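Protein (hdlp (histone deacetylase-like protein)) (Aquifex aeolicus, PDB 1C3P) belongs to the histone deacetylase family, binds zinc and probably acts as a deacetylase. Local coordinates at residues G120-N125 and G289-G294; R161-D166 and F246-Y251; A178-D183 and L205-E210; I241-F246 and R283-E288. One frame throughout, in Å; residues are numbered along the deposited sequence.

In the fold
Contacts 1 and 2 lie in the buried core and join neighbouring strands of one parallel sheet; residues 246-251 and 289-294 meet next to each other in it, linking the two. There the backbones do the pairing, although the start of contact 2 reaches the surface and carries charged groups. Contact 4 lies over this sheet, partly buried, where two helix ends meet through apolar and aliphatic groups; it shares Phe246 with contact 2, and their centres are about 8 Å apart. Contact 3 is a surface meeting of a turn and a loop, built on one tyrosine face and a single backbone bond, about 24 Å from contact 1, centre to centre.

Contact 1: residues G120-N125 and G289-G294; sequences GNVAFN and GVYLGG
Strands 122-125 and 290-292 run parallel, their axes 19° apart and 4.8 Å at the closest, as neighbours in the central parallel sheet of the α/β deacetylase fold. Phe124 pairs with Tyr291 and Asn125 with Leu292. Asn125 N donates to Tyr291 O (2.9 Å, almost straight at 169°), and Gly293 N donates to Asn125 O at 2.8 Å. Upstream, a water takes the place of a direct backbone bond, accepting from Ala123 N and donating to Gly289 O.

Phe124 and Tyr291 stand on one face of the sheet, under helix 299-314; Asn125 and Leu292 stand on the other, against helix 98-118. The Phe124 ring comes edge-on to the neighbouring backbone: with CG anti to the backbone N (chi1 176°), Phe124 CD1 lies 3.4 Å from Tyr291 O. Tyr291 turns its own ring edge to Val122, and Val122 CG1 is 3.8 Å from Tyr291 CE1. The Tyr291 hydroxyl accepts from Gly289 N, with Gly289 N to Tyr291 OH 3.0 Å, and is also bonded to the carboxylate of Glu288. Replacing Tyr291 by an alanine would probably open a gap beside Val122 and leave Gly289 N and the Glu288 carboxylate without that partner. Over one face of the Tyr291 ring, offset toward its rim, Gly289 O sits 3.2 Å above the plane.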
loop_
_atom_site.group_PDB
_atom_site.type_symbol
_atom_site.label_atom_id
_atom_site.label_comp_id
_atom_site.label_asym_id
_atom_site.label_seq_id
_atom_site.Cartn_x
_atom_site.Cartn_y
_atom_site.Cartn_z
ATOM N N GLY A 120 -6.410 12.104 17.453
ATOM C CA GLY A 120 -5.915 11.233 18.496
ATOM C C GLY A 120 -6.410 9.811 18.365
ATOM O O GLY A 120 -6.201 8.995 19.263
ATOM N N ASN A 121 -7.088 9.496 17.267
ATOM C CA ASN A 121 -7.545 8.130 17.107
ATOM C C ASN A 121 -6.645 7.370 16.153
ATOM O O ASN A 121 -5.702 7.934 15.613
ATOM C CB ASN A 121 -9.000 8.108 16.664
ATOM C CG ASN A 121 -9.906 8.732 17.712
ATOM O OD1 ASN A 121 -9.848 9.933 17.953
ATOM N ND2 ASN A 121 -10.717 7.919 18.351
ATOM N N VAL A 122 -6.910 6.079 15.997
ATOM C CA VAL A 122 -6.105 5.224 15.127
ATOM C C VAL A 122 -6.946 4.824 13.938
ATOM O O VAL A 122 -8.061 4.322 14.088
ATOM C CB VAL A 122 -5.633 3.959 15.875
ATOM C CG1 VAL A 122 -4.898 3.016 14.911
ATOM C CG2 VAL A 122 -4.734 4.361 17.036
ATOM N N ALA A 123 -6.419 5.027 12.736
ATOM C CA ALA A 123 -7.214 4.708 11.570
ATOM C C ALA A 123 -6.451 3.922 10.509
ATOM O O ALA A 123 -5.226 3.990 10.411
ATOM C CB ALA A 123 -7.752 5.989 10.971
ATOM N N PHE A 124 -7.204 3.191 9.709
ATOM C CA PHE A 124 -6.650 2.387 8.630
ATOM C C PHE A 124 -7.468 2.631 7.369
ATOM O O PHE A 124 -8.692 2.474 7.368
ATOM C CB PHE A 124 -6.698 0.899 9.015
ATOM C CG PHE A 124 -6.242 -0.058 7.925
ATOM C CD1 PHE A 124 -5.180 0.258 7.084
ATOM C CD2 PHE A 124 -6.822 -1.330 7.815
ATOM C CE1 PHE A 124 -4.699 -0.678 6.155
ATOM C CE2 PHE A 124 -6.336 -2.279 6.882
ATOM C CZ PHE A 124 -5.279 -1.947 6.058
ATOM N N ASN A 125 -6.791 3.055 6.308
ATOM C CA ASN A 125 -7.437 3.248 5.025
ATOM C C ASN A 125 -6.876 2.208 4.055
ATOM O O ASN A 125 -5.852 2.437 3.411
ATOM C CB ASN A 125 -7.168 4.643 4.459
ATOM C CG ASN A 125 -7.599 4.744 3.023
ATOM O OD1 ASN A 125 -8.536 4.056 2.618
ATOM N ND2 ASN A 125 -6.933 5.609 2.233
ATOM N N GLY A 289 1.053 5.416 14.052
ATOM C CA GLY A 289 1.138 6.239 12.860
ATOM C C GLY A 289 -0.132 6.109 12.041
ATOM O O GLY A 289 -1.116 5.562 12.526
ATOM N N VAL A 290 -0.106 6.608 10.807
ATOM C CA VAL A 290 -1.254 6.552 9.911
ATOM C C VAL A 290 -1.048 5.319 9.028
ATOM O O VAL A 290 0.008 5.176 8.397
ATOM C CB VAL A 290 -1.324 7.856 9.057
ATOM C CG1 VAL A 290 -2.486 7.803 8.047
ATOM C CG2 VAL A 290 -1.508 9.058 9.994
ATOM N N TYR A 291 -2.045 4.434 8.991
ATOM C CA TYR A 291 -1.946 3.193 8.225
ATOM C C TYR A 291 -2.750 3.162 6.919
ATOM O O TYR A 291 -3.954 3.450 6.891
ATOM C CB TYR A 291 -2.351 2.027 9.123
ATOM C CG TYR A 291 -1.679 2.103 10.477
ATOM C CD1 TYR A 291 -2.426 2.238 11.654
ATOM C CD2 TYR A 291 -0.293 2.111 10.577
ATOM C CE1 TYR A 291 -1.796 2.384 12.900
ATOM C CE2 TYR A 291 0.343 2.255 11.807
ATOM C CZ TYR A 291 -0.406 2.393 12.959
ATOM O OH TYR A 291 0.248 2.537 14.164
ATOM N N LEU A 292 -2.068 2.780 5.845
ATOM C CA LEU A 292 -2.678 2.729 4.516
ATOM C C LEU A 292 -2.552 1.347 3.913
ATOM O O LEU A 292 -1.682 0.573 4.305
ATOM C CB LEU A 292 -1.965 3.721 3.578
ATOM C CG LEU A 292 -1.785 5.170 4.036
ATOM C CD1 LEU A 292 -1.010 5.954 2.939
ATOM C CD2 LEU A 292 -3.132 5.796 4.297
ATOM N N GLY A 293 -3.416 1.046 2.941
ATOM C CA GLY A 293 -3.350 -0.240 2.272
ATOM C C GLY A 293 -2.251 -0.165 1.220
ATOM O O GLY A 293 -1.291 0.603 1.356
ATOM N N GLY A 294 -2.385 -0.950 0.164
ATOM C CA GLY A 294 -1.382 -0.928 -0.879
ATOM C C GLY A 294 -1.681 -2.016 -1.875
ATOM O O GLY A 294 -2.773 -2.575 -1.859
HETATM O O HOH W 1 -3.973 5.865 12.184
#

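Contact 2: residues R161-D166 and F246-Y251; sequences RILYID and FEPEVY
Glu249 OE1 is gripped by two backbone N-H groups, those of Arg161 and of the preceding Lys160; Arg161 N lies 3.1 Å from it, above the carboxylate plane. In return Glu249 N donates to Arg161 O (2.8 Å, 172°). Bent at chi3 (-59°), the Arg161 side chain brings NE to Glu247 O at 2.8 Å, in the guanidinium plane, and lays one face of that group over Glu249 CG. The charge pair with Glu249 OE2 is long, and a water joins it to Arg161 NH2. An alanine in place of Arg161 would probably leave Glu247 O without this donor and uncover Glu249 CG, with OE2 losing its distant positive charge.

Further in, Leu163 N bonds Val250 O at 3.0 Å. Leu163 lies alongside Pro248, Leu163 CD2 to Pro248 CG 3.6 Å, and Leu163 CB meets Tyr251 CB; on the other face of the sheet Ile162 and Val250 lie side by side. The Phe246 ring turns its edge to Ile162 N and Leu163 N. The contact starts the parallel pair 162-166 and 250-254; zinc ligands Asp168 and Asp258 follow in loops after the far, C-terminal ends, the usual place for a site in an α/β sheet.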
loop_
_atom_site.group_PDB
_atom_site.type_symbol
_atom_site.label_atom_id
_atom_site.label_comp_id
_atom_site.label_asym_id
_atom_site.label_seq_id
_atom_site.Cartn_x
_atom_site.Cartn_y
_atom_site.Cartn_z
ATOM N N ARG A 161 8.828 17.045 9.945
ATOM C CA ARG A 161 9.583 15.792 9.947
ATOM C C ARG A 161 8.585 14.659 9.796
ATOM O O ARG A 161 8.048 14.140 10.775
ATOM C CB ARG A 161 10.374 15.607 11.248
ATOM C CG ARG A 161 11.499 16.621 11.469
ATOM C CD ARG A 161 12.350 16.222 12.673
ATOM N NE ARG A 161 11.585 16.127 13.914
ATOM C CZ ARG A 161 11.133 17.167 14.617
ATOM N NH1 ARG A 161 11.367 18.408 14.209
ATOM N NH2 ARG A 161 10.435 16.964 15.728
ATOM N N ILE A 162 8.336 14.270 8.556
ATOM C CA ILE A 162 7.360 13.220 8.277
ATOM C C ILE A 162 8.054 11.990 7.704
ATOM O O ILE A 162 8.851 12.102 6.797
ATOM C CB ILE A 162 6.339 13.769 7.274
ATOM C CG1 ILE A 162 5.689 15.014 7.881
ATOM C CG2 ILE A 162 5.311 12.715 6.936
ATOM C CD1 ILE A 162 4.910 15.850 6.916
ATOM N N LEU A 163 7.753 10.817 8.247
ATOM C CA LEU A 163 8.380 9.598 7.769
ATOM C C LEU A 163 7.337 8.768 7.059
ATOM O O LEU A 163 6.218 8.656 7.531
ATOM C CB LEU A 163 8.948 8.801 8.955
ATOM C CG LEU A 163 9.391 7.350 8.735
ATOM C CD1 LEU A 163 10.594 7.325 7.791
ATOM C CD2 LEU A 163 9.728 6.699 10.063
ATOM N N TYR A 164 7.702 8.213 5.911
ATOM C CA TYR A 164 6.805 7.332 5.168
ATOM C C TYR A 164 7.521 5.989 5.040
ATOM O O TYR A 164 8.680 5.928 4.619
ATOM C CB TYR A 164 6.527 7.900 3.782
ATOM C CG TYR A 164 5.683 6.986 2.928
ATOM C CD1 TYR A 164 4.311 6.822 3.149
ATOM C CD2 TYR A 164 6.273 6.276 1.895
ATOM C CE1 TYR A 164 3.559 5.955 2.324
ATOM C CE2 TYR A 164 5.554 5.433 1.093
ATOM C CZ TYR A 164 4.211 5.272 1.297
ATOM O OH TYR A 164 3.556 4.431 0.420
ATOM N N ILE A 165 6.846 4.906 5.421
ATOM C CA ILE A 165 7.437 3.574 5.346
ATOM C C ILE A 165 6.549 2.751 4.413
ATOM O O ILE A 165 5.336 2.671 4.610
ATOM C CB ILE A 165 7.484 2.903 6.725
ATOM C CG1 ILE A 165 8.301 3.765 7.695
ATOM C CG2 ILE A 165 8.051 1.498 6.596
ATOM C CD1 ILE A 165 8.140 3.358 9.169
ATOM N N ASP A 166 7.165 2.140 3.412
ATOM C CA ASP A 166 6.434 1.389 2.399
ATOM C C ASP A 166 6.806 -0.096 2.403
ATOM O O ASP A 166 7.887 -0.496 1.954
ATOM C CB ASP A 166 6.716 2.050 1.027
ATOM C CG ASP A 166 5.822 1.523 -0.084
ATOM O OD1 ASP A 166 5.931 0.323 -0.404
ATOM O OD2 ASP A 166 5.014 2.319 -0.635
ATOM N N PHE A 246 16.740 10.101 11.672
ATOM C CA PHE A 246 15.502 10.872 11.561
ATOM C C PHE A 246 14.560 10.631 12.741
ATOM O O PHE A 246 14.257 9.487 13.070
ATOM C CB PHE A 246 14.815 10.452 10.248
ATOM C CG PHE A 246 13.760 11.410 9.757
ATOM C CD1 PHE A 246 14.112 12.634 9.206
ATOM C CD2 PHE A 246 12.418 11.051 9.789
ATOM C CE1 PHE A 246 13.140 13.494 8.683
ATOM C CE2 PHE A 246 11.434 11.902 9.270
ATOM C CZ PHE A 246 11.792 13.118 8.718
ATOM N N GLU A 247 14.109 11.707 13.385
ATOM C CA GLU A 247 13.160 11.613 14.506
ATOM C C GLU A 247 11.833 12.173 13.989
ATOM O O GLU A 247 11.578 13.376 14.065
ATOM C CB GLU A 247 13.631 12.438 15.712
ATOM C CG GLU A 247 14.737 11.801 16.564
ATOM C CD GLU A 247 16.085 11.696 15.860
ATOM O OE1 GLU A 247 16.171 11.025 14.810
ATOM O OE2 GLU A 247 17.070 12.283 16.363
ATOM N N PRO A 248 10.943 11.295 13.498
ATOM C CA PRO A 248 9.647 11.703 12.952
ATOM C C PRO A 248 8.700 12.376 13.931
ATOM O O PRO A 248 8.666 12.014 15.103
ATOM C CB PRO A 248 9.058 10.378 12.454
ATOM C CG PRO A 248 10.286 9.506 12.231
ATOM C CD PRO A 248 11.036 9.825 13.492
ATOM N N GLU A 249 7.942 13.353 13.434
ATOM C CA GLU A 249 6.925 14.027 14.238
ATOM C C GLU A 249 5.692 13.178 14.003
ATOM O O GLU A 249 4.775 13.117 14.827
ATOM C CB GLU A 249 6.637 15.440 13.727
ATOM C CG GLU A 249 7.799 16.416 13.855
ATOM C CD GLU A 249 7.434 17.803 13.374
ATOM O OE1 GLU A 249 6.971 17.928 12.222
ATOM O OE2 GLU A 249 7.612 18.775 14.145
ATOM N N VAL A 250 5.680 12.520 12.851
ATOM C CA VAL A 250 4.565 11.672 12.480
ATOM C C VAL A 250 4.994 10.780 11.329
ATOM O O VAL A 250 5.864 11.158 10.561
ATOM C CB VAL A 250 3.337 12.524 12.045
ATOM C CG1 VAL A 250 3.670 13.389 10.843
ATOM C CG2 VAL A 250 2.182 11.620 11.726
ATOM N N TYR A 251 4.406 9.593 11.227
ATOM C CA TYR A 251 4.756 8.688 10.136
ATOM C C TYR A 251 3.523 8.000 9.543
ATOM O O TYR A 251 2.488 7.867 10.204
ATOM C CB TYR A 251 5.762 7.621 10.626
ATOM C CG TYR A 251 5.149 6.422 11.339
ATOM C CD1 TYR A 251 4.696 5.315 10.617
ATOM C CD2 TYR A 251 5.015 6.397 12.731
ATOM C CE1 TYR A 251 4.128 4.231 11.250
ATOM C CE2 TYR A 251 4.437 5.293 13.390
ATOM C CZ TYR A 251 3.996 4.224 12.640
ATOM O OH TYR A 251 3.392 3.138 13.237
HETATM O O HOH W 2 8.184 18.831 16.880
#

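Contact 3: residues A178-D183 and L205-E210; sequences AFYDTD and LEEIGE
The Tyr180 ring lies flat against Gly209, whose CA sits over the ring centre, 3.4 Å from the centroid and 15° off the normal, a CH-π contact. Toward the rim of the same face comes Glu210 N, which donates to Tyr180 O at 3.1 Å from above the carbonyl plane. Tyr180 is therefore held at both ends of the residue by one short run of backbone. Its CG is anti to the backbone N (chi1 -151°), which carries the ring out along residues 207-210 until Tyr180 OH reaches Glu207 CA at 3.3 Å. The Glu210 and Tyr180 side chains cross at about a right angle, Glu210 CB 3.8 Å from Tyr180 CD1.

Gly209 has a positive phi (109°); at these backbone angles a CB would be jammed against the carbonyl O of Ile208, which calls for glycine. Tyr180 itself belongs to a type I β turn from Phe179 to Thr182. The Glu207 carboxylate bonds Gly203 N, Phe204 N and Gln176, which ties Glu207 to its own loop and to helix 173-179. With one hydrogen bond, one ring face and no charge pair between the segments, this surface contact rests mainly on the fit of an aromatic ring to a bare glycine backbone.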
loop_
_atom_site.group_PDB
_atom_site.type_symbol
_atom_site.label_atom_id
_atom_site.label_comp_id
_atom_site.label_asym_id
_atom_site.label_seq_id
_atom_site.Cartn_x
_atom_site.Cartn_y
_atom_site.Cartn_z
ATOM N N ALA A 178 8.535 12.420 -5.394
ATOM C CA ALA A 178 7.838 13.520 -4.735
ATOM C C ALA A 178 8.609 14.217 -3.608
ATOM O O ALA A 178 8.485 15.431 -3.408
ATOM C CB ALA A 178 6.493 13.028 -4.215
ATOM N N PHE A 179 9.411 13.459 -2.873
ATOM C CA PHE A 179 10.142 14.021 -1.746
ATOM C C PHE A 179 11.636 13.817 -1.804
ATOM O O PHE A 179 12.333 13.980 -0.797
ATOM C CB PHE A 179 9.585 13.409 -0.470
ATOM C CG PHE A 179 8.114 13.583 -0.355
ATOM C CD1 PHE A 179 7.244 12.517 -0.594
ATOM C CD2 PHE A 179 7.585 14.850 -0.130
ATOM C CE1 PHE A 179 5.853 12.718 -0.617
ATOM C CE2 PHE A 179 6.198 15.061 -0.152
ATOM C CZ PHE A 179 5.334 13.988 -0.398
ATOM N N TYR A 180 12.118 13.494 -2.995
ATOM C CA TYR A 180 13.524 13.214 -3.211
ATOM C C TYR A 180 14.423 14.389 -2.844
ATOM O O TYR A 180 15.547 14.205 -2.358
ATOM C CB TYR A 180 13.747 12.862 -4.679
ATOM C CG TYR A 180 14.902 11.931 -4.873
ATOM C CD1 TYR A 180 15.954 12.258 -5.721
ATOM C CD2 TYR A 180 14.924 10.683 -4.224
ATOM C CE1 TYR A 180 16.997 11.379 -5.928
ATOM C CE2 TYR A 180 15.961 9.794 -4.422
ATOM C CZ TYR A 180 16.998 10.150 -5.281
ATOM O OH TYR A 180 18.028 9.282 -5.496
ATOM N N ASP A 181 13.893 15.583 -3.082
ATOM C CA ASP A 181 14.557 16.866 -2.861
ATOM C C ASP A 181 14.491 17.510 -1.464
ATOM O O ASP A 181 15.154 18.522 -1.208
ATOM C CB ASP A 181 14.003 17.837 -3.923
ATOM C CG ASP A 181 13.847 19.248 -3.420
ATOM O OD1 ASP A 181 13.115 19.450 -2.427
ATOM O OD2 ASP A 181 14.439 20.164 -4.028
ATOM N N THR A 182 13.715 16.943 -0.551
ATOM C CA THR A 182 13.601 17.561 0.762
ATOM C C THR A 182 14.034 16.725 1.949
ATOM O O THR A 182 13.978 15.504 1.918
ATOM C CB THR A 182 12.142 18.046 1.018
ATOM O OG1 THR A 182 12.052 18.624 2.320
ATOM C CG2 THR A 182 11.153 16.884 0.937
ATOM N N ASP A 183 14.450 17.402 3.010
ATOM C CA ASP A 183 14.870 16.725 4.224
ATOM C C ASP A 183 13.731 16.762 5.239
ATOM O O ASP A 183 13.890 16.344 6.382
ATOM C CB ASP A 183 16.131 17.398 4.791
ATOM C CG ASP A 183 15.879 18.824 5.250
ATOM O OD1 ASP A 183 15.177 19.565 4.535
ATOM O OD2 ASP A 183 16.401 19.212 6.320
ATOM N N LEU A 205 19.368 0.698 -4.272
ATOM C CA LEU A 205 19.949 1.111 -2.998
ATOM C C LEU A 205 20.715 2.421 -3.028
ATOM O O LEU A 205 20.737 3.134 -2.034
ATOM C CB LEU A 205 20.856 -0.004 -2.468
ATOM C CG LEU A 205 21.636 0.227 -1.174
ATOM C CD1 LEU A 205 20.689 0.496 -0.021
ATOM C CD2 LEU A 205 22.479 -1.003 -0.904
ATOM N N GLU A 206 21.315 2.757 -4.168
ATOM C CA GLU A 206 22.108 3.987 -4.254
ATOM C C GLU A 206 21.283 5.260 -4.398
ATOM O O GLU A 206 21.837 6.360 -4.406
ATOM C CB GLU A 206 23.103 3.897 -5.416
ATOM C CG GLU A 206 23.584 2.486 -5.676
ATOM C CD GLU A 206 22.490 1.648 -6.310
ATOM O OE1 GLU A 206 22.579 0.406 -6.290
ATOM O OE2 GLU A 206 21.535 2.255 -6.844
ATOM N N GLU A 207 19.967 5.126 -4.537
ATOM C CA GLU A 207 19.103 6.301 -4.654
ATOM C C GLU A 207 18.800 6.782 -3.238
ATOM O O GLU A 207 17.869 6.287 -2.590
ATOM C CB GLU A 207 17.808 5.930 -5.392
ATOM C CG GLU A 207 18.026 5.618 -6.876
ATOM C CD GLU A 207 17.007 4.649 -7.408
ATOM O OE1 GLU A 207 15.827 4.754 -7.022
ATOM O OE2 GLU A 207 17.380 3.792 -8.227
ATOM N N ILE A 208 19.576 7.756 -2.760
ATOM C CA ILE A 208 19.388 8.248 -1.403
ATOM C C ILE A 208 18.939 9.699 -1.336
ATOM O O ILE A 208 19.035 10.336 -0.299
ATOM C CB ILE A 208 20.685 8.055 -0.562
ATOM C CG1 ILE A 208 21.114 6.589 -0.586
ATOM C CG2 ILE A 208 20.445 8.450 0.881
ATOM C CD1 ILE A 208 22.381 6.297 0.180
ATOM N N GLY A 209 18.437 10.232 -2.440
ATOM C CA GLY A 209 17.981 11.605 -2.393
ATOM C C GLY A 209 18.888 12.530 -3.172
ATOM O O GLY A 209 19.884 12.089 -3.754
ATOM N N GLU A 210 18.565 13.818 -3.120
ATOM C CA GLU A 210 19.279 14.840 -3.868
ATOM C C GLU A 210 19.192 16.167 -3.114
ATOM O O GLU A 210 18.189 16.455 -2.441
ATOM C CB GLU A 210 18.577 14.945 -5.221
ATOM C CG GLU A 210 19.241 15.711 -6.322
ATOM C CD GLU A 210 18.434 15.588 -7.610
ATOM O OE1 GLU A 210 17.248 15.995 -7.608
ATOM O OE2 GLU A 210 18.977 15.072 -8.612
#

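Contact 4: residues I241-F246 and R283-E288; sequences IVKEVF and REVFGE
The last turns of helices 228-245 and 272-286 come together with Lys243 and Val285 nearest, their CA atoms 8.2 Å apart, so the contact is made by side chains, with no backbone-to-backbone meeting. Phe286 reaches across: CG anti to its carbonyl carbon (chi1 -67°) sends the ring over, and Phe286 CZ lies 4.1 Å from Val242 CG1, the two side chains crossing at about a right angle. Lys243 N and Phe246 O lie at the ring edge, near its plane. One ring face carries Val285 CG1 from its own helix, offset toward the rim. That same methyl also meets Lys243, whose chain, extended at first and bent at chi3, lays Lys243 CE against Val285 CG1 at 3.4 Å, tighter than usual for two carbons.

Both helices stop here. Val242 O takes Val245 N and Phe246 N together, and Gly287, with positive phi, gives its N to Arg283 O (2.7 Å). Beyond the glycine, Arg283 grips Glu288 OE2 side-on with NE and NH2, from opposite faces of the carboxylate plane; NH2 is 2.9 Å away, and NH1 has a second acid in Glu312. Val242 and Phe286 both rest on Leu163 of strand 162-166, placing the two helices over one face of the sheet. This is the helix layer of an α/β fold, in which helix 272-286 is the crossover of a β-α-β unit joining parallel strands 250-254 and 290-292.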
loop_
_atom_site.group_PDB
_atom_site.type_symbol
_atom_site.label_atom_id
_atom_site.label_comp_id
_atom_site.label_asym_id
_atom_site.label_seq_id
_atom_site.Cartn_x
_atom_site.Cartn_y
_atom_site.Cartn_z
ATOM N N ILE A 241 18.441 2.242 10.961
ATOM C CA ILE A 241 19.148 3.225 10.157
ATOM C C ILE A 241 18.358 4.528 10.129
ATOM O O ILE A 241 18.919 5.612 10.282
ATOM C CB ILE A 241 19.350 2.728 8.700
ATOM C CG1 ILE A 241 20.296 1.529 8.689
ATOM C CG2 ILE A 241 19.901 3.868 7.817
ATOM C CD1 ILE A 241 20.503 0.909 7.314
ATOM N N VAL A 242 17.047 4.418 9.937
ATOM C CA VAL A 242 16.208 5.601 9.889
ATOM C C VAL A 242 16.182 6.283 11.252
ATOM O O VAL A 242 16.395 7.494 11.354
ATOM C CB VAL A 242 14.760 5.249 9.499
ATOM C CG1 VAL A 242 13.886 6.494 9.581
ATOM C CG2 VAL A 242 14.725 4.661 8.081
ATOM N N LYS A 243 15.927 5.493 12.290
ATOM C CA LYS A 243 15.857 6.029 13.639
ATOM C C LYS A 243 17.109 6.792 14.037
ATOM O O LYS A 243 17.020 7.816 14.710
ATOM C CB LYS A 243 15.612 4.920 14.664
ATOM C CG LYS A 243 15.576 5.459 16.094
ATOM C CD LYS A 243 15.610 4.362 17.153
ATOM C CE LYS A 243 14.371 3.495 17.135
ATOM N NZ LYS A 243 14.448 2.451 18.201
ATOM N N GLU A 244 18.278 6.321 13.623
ATOM C CA GLU A 244 19.504 7.022 14.011
ATOM C C GLU A 244 19.712 8.354 13.298
ATOM O O GLU A 244 20.494 9.187 13.750
ATOM C CB GLU A 244 20.735 6.142 13.778
ATOM C CG GLU A 244 20.691 4.801 14.509
ATOM C CD GLU A 244 22.009 4.042 14.429
ATOM O OE1 GLU A 244 22.053 2.868 14.865
ATOM O OE2 GLU A 244 23.004 4.627 13.944
ATOM N N VAL A 245 19.005 8.560 12.197
ATOM C CA VAL A 245 19.146 9.777 11.415
ATOM C C VAL A 245 17.900 10.659 11.351
ATOM O O VAL A 245 17.994 11.844 11.041
ATOM C CB VAL A 245 19.552 9.433 9.961
ATOM C CG1 VAL A 245 19.574 10.688 9.101
ATOM C CG2 VAL A 245 20.920 8.783 9.956
ATOM N N PHE A 246 16.740 10.101 11.672
ATOM C CA PHE A 246 15.502 10.872 11.561
ATOM C C PHE A 246 14.560 10.631 12.741
ATOM O O PHE A 246 14.257 9.487 13.070
ATOM C CB PHE A 246 14.815 10.452 10.248
ATOM C CG PHE A 246 13.760 11.410 9.757
ATOM C CD1 PHE A 246 14.112 12.634 9.206
ATOM C CD2 PHE A 246 12.418 11.051 9.789
ATOM C CE1 PHE A 246 13.140 13.494 8.683
ATOM C CE2 PHE A 246 11.434 11.902 9.270
ATOM C CZ PHE A 246 11.792 13.118 8.718
ATOM N N ARG A 283 5.462 -0.342 14.746
ATOM C CA ARG A 283 4.820 0.343 15.862
ATOM C C ARG A 283 5.685 0.350 17.122
ATOM O O ARG A 283 5.643 1.304 17.899
ATOM C CB ARG A 283 3.474 -0.305 16.151
ATOM C CG ARG A 283 2.468 -0.151 15.012
ATOM C CD ARG A 283 1.267 -1.039 15.227
ATOM N NE ARG A 283 0.439 -0.596 16.338
ATOM C CZ ARG A 283 -0.341 -1.400 17.048
ATOM N NH1 ARG A 283 -0.396 -2.698 16.765
ATOM N NH2 ARG A 283 -1.079 -0.903 18.030
ATOM N N GLU A 284 6.462 -0.707 17.332
ATOM C CA GLU A 284 7.322 -0.755 18.516
ATOM C C GLU A 284 8.458 0.236 18.382
ATOM O O GLU A 284 8.969 0.738 19.377
ATOM C CB GLU A 284 7.923 -2.141 18.711
ATOM C CG GLU A 284 6.905 -3.225 18.907
ATOM C CD GLU A 284 7.549 -4.583 19.012
ATOM O OE1 GLU A 284 8.267 -4.972 18.064
ATOM O OE2 GLU A 284 7.338 -5.259 20.039
ATOM N N VAL A 285 8.864 0.513 17.147
ATOM C CA VAL A 285 9.961 1.438 16.924
ATOM C C VAL A 285 9.478 2.878 16.888
ATOM O O VAL A 285 10.084 3.750 17.501
ATOM C CB VAL A 285 10.706 1.142 15.593
ATOM C CG1 VAL A 285 11.815 2.160 15.377
ATOM C CG2 VAL A 285 11.300 -0.268 15.617
ATOM N N PHE A 286 8.383 3.138 16.179
ATOM C CA PHE A 286 7.905 4.504 16.083
ATOM C C PHE A 286 6.571 4.855 16.726
ATOM O O PHE A 286 6.099 5.990 16.603
ATOM C CB PHE A 286 7.889 4.939 14.613
ATOM C CG PHE A 286 9.253 5.056 14.003
ATOM C CD1 PHE A 286 9.721 4.094 13.108
ATOM C CD2 PHE A 286 10.095 6.117 14.353
ATOM C CE1 PHE A 286 11.003 4.189 12.571
ATOM C CE2 PHE A 286 11.380 6.219 13.821
ATOM C CZ PHE A 286 11.836 5.254 12.929
ATOM N N GLY A 287 5.970 3.904 17.428
ATOM C CA GLY A 287 4.693 4.182 18.054
ATOM C C GLY A 287 3.597 4.143 17.014
ATOM O O GLY A 287 3.755 3.514 15.960
ATOM N N GLU A 288 2.488 4.819 17.297
ATOM C CA GLU A 288 1.359 4.844 16.374
ATOM C C GLU A 288 1.537 5.827 15.218
ATOM O O GLU A 288 2.091 6.923 15.382
ATOM C CB GLU A 288 0.066 5.188 17.110
ATOM C CG GLU A 288 -0.391 4.141 18.128
ATOM C CD GLU A 288 -0.589 2.766 17.515
ATOM O OE1 GLU A 288 -1.269 2.663 16.470
ATOM O OE2 GLU A 288 -0.078 1.782 18.086
#